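Local atomic coordinates of histidinol-phosphatase (Bordetella pertussis, PDB entry 3FVV), a protein that probably dephosphorylates L-histidinol phosphate to L-histidinol, the direct precursor of histidine, as a magnesium-dependent hydrolase of the HAD-like superfamily. Residues 6-11 / 165-170; 121-126 / 132-137. One frame throughout, in Å; residues are numbered along the deposited sequence.

Contact 1: residues 6-11 / 165-170; sequences LALFDL and NQWLAG. With SO4 (sulfate ion), chain C.
Leu6 and Leu8, alternate residues of strand 6-9, both meet the six-membered ring of Trp167 on helix 165-170, and Leu6 also meets the methyls of Leu168. CD1 of Leu6 lies at the edge of the indole, near its plane, 3.9 Å from Trp167 CH2. CD2 of Leu8 comes obliquely to the same ring, 4.1 Å from Trp167 CZ3. The leucine side chains and the indole point in opposing directions and overlap beside one another, with CZ3 and CH2 at the ends of the leucines. Leu6 and Leu168, by contrast, meet tip to tip, with Leu6 CD2 at 4.1 Å from Leu168 CD1. Trp167 holds CG anti to the backbone N (chi1 161°), which carries the indole toward the strand and brings its CZ3-CH2 edge to the leucines. The axes stay 12.7 Å apart, a gap bridged by side chains alone, and only 128 Å² is buried. At the far end of 6-11, Asp10 OD1 is 2.9 Å from sulfate O1, and Leu11 N donates a hydrogen bond to the same oxygen (3.2 Å). Ala116 N, Thr115 OG1, Asp12 N and Lys160 NZ also bind the ion; Lys160, from the same helix as Trp167, forms a salt bridge with Asp10. The sulfate, probably from the crystallisation liquor, sits where a HAD phosphatase would be expected to hold phosphate. The chemistry is therefore divided: an apolar helix-on-sheet seam at one end of the strand, an anion site at the other.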
loop_
_atom_site.group_PDB
_atom_site.type_symbol
_atom_site.label_atom_id
_atom_site.label_comp_id
_atom_site.label_asym_id
_atom_site.label_seq_id
_atom_site.Cartn_x
_atom_site.Cartn_y
_atom_site.Cartn_z
ATOM N N LEU A 6 12.685 -4.565 -12.984
ATOM C CA LEU A 6 11.973 -3.758 -11.986
ATOM C C LEU A 6 10.991 -4.699 -11.284
ATOM O O LEU A 6 10.298 -5.514 -11.944
ATOM C CB LEU A 6 11.207 -2.656 -12.669
ATOM C CG LEU A 6 10.448 -1.652 -11.819
ATOM C CD1 LEU A 6 11.399 -0.850 -11.008
ATOM C CD2 LEU A 6 9.586 -0.826 -12.811
ATOM N N ALA A 7 10.913 -4.569 -9.963
ATOM C CA ALA A 7 9.950 -5.333 -9.223
ATOM C C ALA A 7 9.116 -4.460 -8.306
ATOM O O ALA A 7 9.624 -3.877 -7.330
ATOM C CB ALA A 7 10.721 -6.465 -8.384
ATOM N N LEU A 8 7.820 -4.431 -8.565
ATOM C CA LEU A 8 6.876 -3.639 -7.820
ATOM C C LEU A 8 5.964 -4.578 -7.023
ATOM O O LEU A 8 5.440 -5.581 -7.549
ATOM C CB LEU A 8 6.010 -2.803 -8.776
ATOM C CG LEU A 8 6.842 -1.929 -9.757
ATOM C CD1 LEU A 8 5.884 -1.204 -10.766
ATOM C CD2 LEU A 8 7.755 -0.951 -9.060
ATOM N N PHE A 9 5.745 -4.198 -5.769
ATOM C CA PHE A 9 4.887 -4.920 -4.868
ATOM C C PHE A 9 3.754 -4.087 -4.320
ATOM O O PHE A 9 3.970 -3.056 -3.723
ATOM C CB PHE A 9 5.732 -5.459 -3.728
ATOM C CG PHE A 9 6.888 -6.236 -4.183
ATOM C CD1 PHE A 9 6.744 -7.572 -4.512
ATOM C CD2 PHE A 9 8.117 -5.632 -4.326
ATOM C CE1 PHE A 9 7.807 -8.297 -4.944
ATOM C CE2 PHE A 9 9.215 -6.347 -4.748
ATOM C CZ PHE A 9 9.071 -7.697 -5.030
ATOM N N ASP A 10 2.543 -4.571 -4.500
ATOM C CA ASP A 10 1.395 -4.111 -3.705
ATOM C C ASP A 10 1.606 -4.525 -2.235
ATOM O O ASP A 10 2.322 -5.466 -1.950
ATOM C CB ASP A 10 0.112 -4.761 -4.274
ATOM C CG ASP A 10 -1.177 -4.260 -3.565
ATOM O OD1 ASP A 10 -1.354 -2.999 -3.492
ATOM O OD2 ASP A 10 -1.972 -5.095 -3.067
ATOM N N LEU A 11 0.998 -3.834 -1.281
ATOM C CA LEU A 11 1.130 -4.206 0.125
ATOM C C LEU A 11 -0.082 -4.965 0.697
ATOM O O LEU A 11 0.033 -6.151 1.041
ATOM C CB LEU A 11 1.391 -2.978 1.001
ATOM C CG LEU A 11 1.540 -3.238 2.496
ATOM C CD1 LEU A 11 2.720 -4.103 2.741
ATOM C CD2 LEU A 11 1.667 -1.868 3.327
ATOM N N ASN A 165 5.552 5.968 -12.893
ATOM C CA ASN A 165 6.301 6.598 -14.022
ATOM C C ASN A 165 7.027 7.892 -13.550
ATOM O O ASN A 165 8.220 8.134 -13.898
ATOM C CB ASN A 165 5.426 6.804 -15.253
ATOM C CG ASN A 165 4.996 5.476 -15.919
ATOM O OD1 ASN A 165 3.815 5.300 -16.317
ATOM N ND2 ASN A 165 5.931 4.556 -16.041
ATOM N N GLN A 166 6.368 8.655 -12.677
ATOM C CA GLN A 166 7.014 9.855 -12.126
ATOM C C GLN A 166 8.236 9.486 -11.320
ATOM O O GLN A 166 9.250 10.118 -11.471
ATOM C CB GLN A 166 6.056 10.697 -11.306
ATOM C CG GLN A 166 4.928 11.202 -12.131
ATOM C CD GLN A 166 3.866 11.922 -11.364
ATOM O OE1 GLN A 166 3.466 11.524 -10.256
ATOM N NE2 GLN A 166 3.327 12.984 -11.994
ATOM N N TRP A 167 8.156 8.433 -10.489
ATOM C CA TRP A 167 9.306 8.014 -9.693
ATOM C C TRP A 167 10.522 7.562 -10.543
ATOM O O TRP A 167 11.654 7.968 -10.301
ATOM C CB TRP A 167 8.850 6.947 -8.695
ATOM C CG TRP A 167 9.898 6.118 -8.139
ATOM C CD1 TRP A 167 10.845 6.482 -7.241
ATOM C CD2 TRP A 167 10.107 4.748 -8.419
ATOM N NE1 TRP A 167 11.655 5.399 -6.941
ATOM C CE2 TRP A 167 11.217 4.324 -7.656
ATOM C CE3 TRP A 167 9.486 3.837 -9.262
ATOM C CZ2 TRP A 167 11.717 3.039 -7.714
ATOM C CZ3 TRP A 167 9.979 2.541 -9.298
ATOM C CH2 TRP A 167 11.093 2.168 -8.540
ATOM N N LEU A 168 10.286 6.743 -11.541
ATOM C CA LEU A 168 11.368 6.294 -12.380
ATOM C C LEU A 168 12.061 7.501 -13.044
ATOM O O LEU A 168 13.299 7.584 -13.093
ATOM C CB LEU A 168 10.848 5.308 -13.442
ATOM C CG LEU A 168 10.417 3.957 -12.869
ATOM C CD1 LEU A 168 9.557 3.167 -13.852
ATOM C CD2 LEU A 168 11.619 3.114 -12.361
ATOM N N ALA A 169 11.281 8.453 -13.538
ATOM C CA ALA A 169 11.873 9.610 -14.243
ATOM C C ALA A 169 12.731 10.444 -13.263
ATOM O O ALA A 169 13.834 10.875 -13.578
ATOM C CB ALA A 169 10.776 10.437 -14.856
ATOM N N GLY A 170 12.222 10.658 -12.058
ATOM C CA GLY A 170 13.047 11.208 -10.973
ATOM C C GLY A 170 14.426 10.534 -10.787
ATOM O O GLY A 170 15.393 11.163 -10.414
HETATM S S SO4 C . -2.849 -1.335 -1.291
HETATM O O1 SO4 C . -1.500 -1.845 -0.835
HETATM O O2 SO4 C . -2.760 -0.305 -2.396
HETATM O O3 SO4 C . -3.620 -2.529 -1.601
HETATM O O4 SO4 C . -3.546 -0.648 -0.193
#

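Contact 2: residues 121-126 / 132-137; sequences VTAPIA and QHLIAT
Leu134 lays its two methyls under helix 121-126, CD2 beneath the backbone of Ala123 and CD1 beside Thr122 and Ala126. Leu134 CD2 packs against main chain, 3.7 Å from Ala123 CA, with Ala123 CB at 4.1 Å from the same methyl. With CG anti to its backbone N (chi1 177°), Leu134 rises toward the helix while leaning toward Ala136, and stands roughly perpendicular to the Thr122 side chain. Thr122 OG1 touches carbon only here, 3.8 Å from Leu134 CD2 and 3.7 Å from Ala136 CB. Its polar needs are met by the residues just before the helix: its one proton is shared between Asn118 O and Thr117 O or directed to one of them, which probably restrains the hydroxyl's rotation. Ala126 CB closes the other end of the contact at 4.4 Å from Leu134 CD1. The axes of helix 121-126 and strand 133-136 approach to 8.6 Å, nearly antiparallel at 152°, consistent with the small Ala123 and Ala126 at the interface. Ile125 faces Met85 and Ile89 of helix 74-89 instead, while Ile135 turns to helix 158-170 on the other side of the sheet. The pair forms the second half of a right-handed beta-alpha-beta crossover, in which helix 119-128 links the parallel neighbours 110-115 and 133-142.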
loop_
_atom_site.group_PDB
_atom_site.type_symbol
_atom_site.label_atom_id
_atom_site.label_comp_id
_atom_site.label_asym_id
_atom_site.label_seq_id
_atom_site.Cartn_x
_atom_site.Cartn_y
_atom_site.Cartn_z
ATOM N N VAL A 121 2.021 5.603 7.333
ATOM C CA VAL A 121 1.704 4.255 7.782
ATOM C C VAL A 121 2.596 3.207 7.146
ATOM O O VAL A 121 2.951 2.264 7.803
ATOM C CB VAL A 121 0.172 3.927 7.547
ATOM C CG1 VAL A 121 -0.139 2.434 7.810
ATOM C CG2 VAL A 121 -0.688 4.849 8.424
ATOM N N THR A 122 3.025 3.386 5.908
ATOM C CA THR A 122 3.717 2.308 5.200
ATOM C C THR A 122 5.226 2.417 5.082
ATOM O O THR A 122 5.860 1.454 4.746
ATOM C CB THR A 122 3.132 2.109 3.783
ATOM O OG1 THR A 122 3.034 3.374 3.113
ATOM C CG2 THR A 122 1.713 1.470 3.878
ATOM N N ALA A 123 5.791 3.590 5.315
ATOM C CA ALA A 123 7.269 3.742 5.260
ATOM C C ALA A 123 8.028 2.701 6.086
ATOM O O ALA A 123 8.917 2.041 5.564
ATOM C CB ALA A 123 7.702 5.189 5.577
ATOM N N PRO A 124 7.669 2.492 7.351
ATOM C CA PRO A 124 8.425 1.472 8.146
ATOM C C PRO A 124 8.165 0.027 7.690
ATOM O O PRO A 124 8.930 -0.846 7.989
ATOM C CB PRO A 124 7.916 1.659 9.592
ATOM C CG PRO A 124 7.431 3.106 9.602
ATOM C CD PRO A 124 6.827 3.329 8.204
ATOM N N ILE A 125 7.067 -0.199 6.983
ATOM C CA ILE A 125 6.733 -1.523 6.433
ATOM C C ILE A 125 7.595 -1.824 5.206
ATOM O O ILE A 125 8.073 -2.961 5.046
ATOM C CB ILE A 125 5.248 -1.591 6.044
ATOM C CG1 ILE A 125 4.373 -1.202 7.257
ATOM C CG2 ILE A 125 4.914 -3.001 5.513
ATOM C CD1 ILE A 125 2.899 -1.342 7.093
ATOM N N ALA A 126 7.805 -0.828 4.336
ATOM C CA ALA A 126 8.787 -1.003 3.262
ATOM C C ALA A 126 10.154 -1.317 3.812
ATOM O O ALA A 126 10.860 -2.256 3.337
ATOM C CB ALA A 126 8.831 0.176 2.342
ATOM N N GLN A 132 13.694 -0.224 -0.515
ATOM C CA GLN A 132 14.259 1.114 -0.303
ATOM C C GLN A 132 13.395 2.158 -0.940
ATOM O O GLN A 132 13.611 3.329 -0.680
ATOM C CB GLN A 132 15.673 1.234 -0.889
ATOM C CG GLN A 132 16.670 0.193 -0.380
ATOM C CD GLN A 132 16.820 0.250 1.145
ATOM O OE1 GLN A 132 17.040 1.317 1.702
ATOM N NE2 GLN A 132 16.634 -0.893 1.824
ATOM N N HIS A 133 12.408 1.768 -1.748
ATOM C CA HIS A 133 11.556 2.747 -2.487
ATOM C C HIS A 133 10.120 2.505 -2.164
ATOM O O HIS A 133 9.659 1.340 -2.223
ATOM C CB HIS A 133 11.777 2.574 -3.986
ATOM C CG HIS A 133 13.190 2.870 -4.394
ATOM N ND1 HIS A 133 13.694 4.161 -4.401
ATOM C CD2 HIS A 133 14.224 2.056 -4.694
ATOM C CE1 HIS A 133 14.976 4.120 -4.717
ATOM N NE2 HIS A 133 15.319 2.852 -4.901
ATOM N N LEU A 134 9.397 3.585 -1.891
ATOM C CA LEU A 134 7.980 3.510 -1.515
ATOM C C LEU A 134 7.204 4.468 -2.391
ATOM O O LEU A 134 7.518 5.645 -2.447
ATOM C CB LEU A 134 7.789 3.983 -0.092
ATOM C CG LEU A 134 6.340 4.034 0.433
ATOM C CD1 LEU A 134 5.678 2.671 0.482
ATOM C CD2 LEU A 134 6.313 4.675 1.791
ATOM N N ILE A 135 6.170 3.971 -3.027
ATOM C CA ILE A 135 5.363 4.783 -3.893
ATOM C C ILE A 135 3.947 4.664 -3.313
ATOM O O ILE A 135 3.136 3.777 -3.696
ATOM C CB ILE A 135 5.485 4.313 -5.367
ATOM C CG1 ILE A 135 6.954 4.369 -5.873
ATOM C CG2 ILE A 135 4.604 5.163 -6.279
ATOM C CD1 ILE A 135 7.272 3.366 -7.009
ATOM N N ALA A 136 3.679 5.539 -2.347
ATOM C CA ALA A 136 2.446 5.507 -1.543
ATOM C C ALA A 136 1.706 6.834 -1.613
ATOM O O ALA A 136 2.286 7.846 -1.927
ATOM C CB ALA A 136 2.760 5.191 -0.044
ATOM N N THR A 137 0.403 6.827 -1.317
ATOM C CA THR A 137 -0.359 8.085 -1.201
ATOM C C THR A 137 0.336 8.879 -0.089
ATOM O O THR A 137 0.691 8.327 0.957
ATOM C CB THR A 137 -1.789 7.783 -0.893
ATOM O OG1 THR A 137 -2.290 7.062 -2.019
ATOM C CG2 THR A 137 -2.688 9.084 -0.638
#

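The two contacts lie on opposite faces of one Rossmann-like sheet, their centres 11 Å apart. Strand 5-9 of contact 1 and strand 133-142 of contact 2 flank strand 110-115; helix 158-170 covers one face and helix 119-128 the other. In chain order come 6-11, then both halves of contact 2, then 165-170, so the local crossover is enclosed by the long-range pairing. They touch on both faces: Trp167 meets Ile135 and His133, while Leu11 meets Thr122 and Ile125. Segment 6-11 and the end of strand 110-115 run up to the sulfate site, through Leu11 N and Thr115 OG1, consistent with the predicted phosphatase activity.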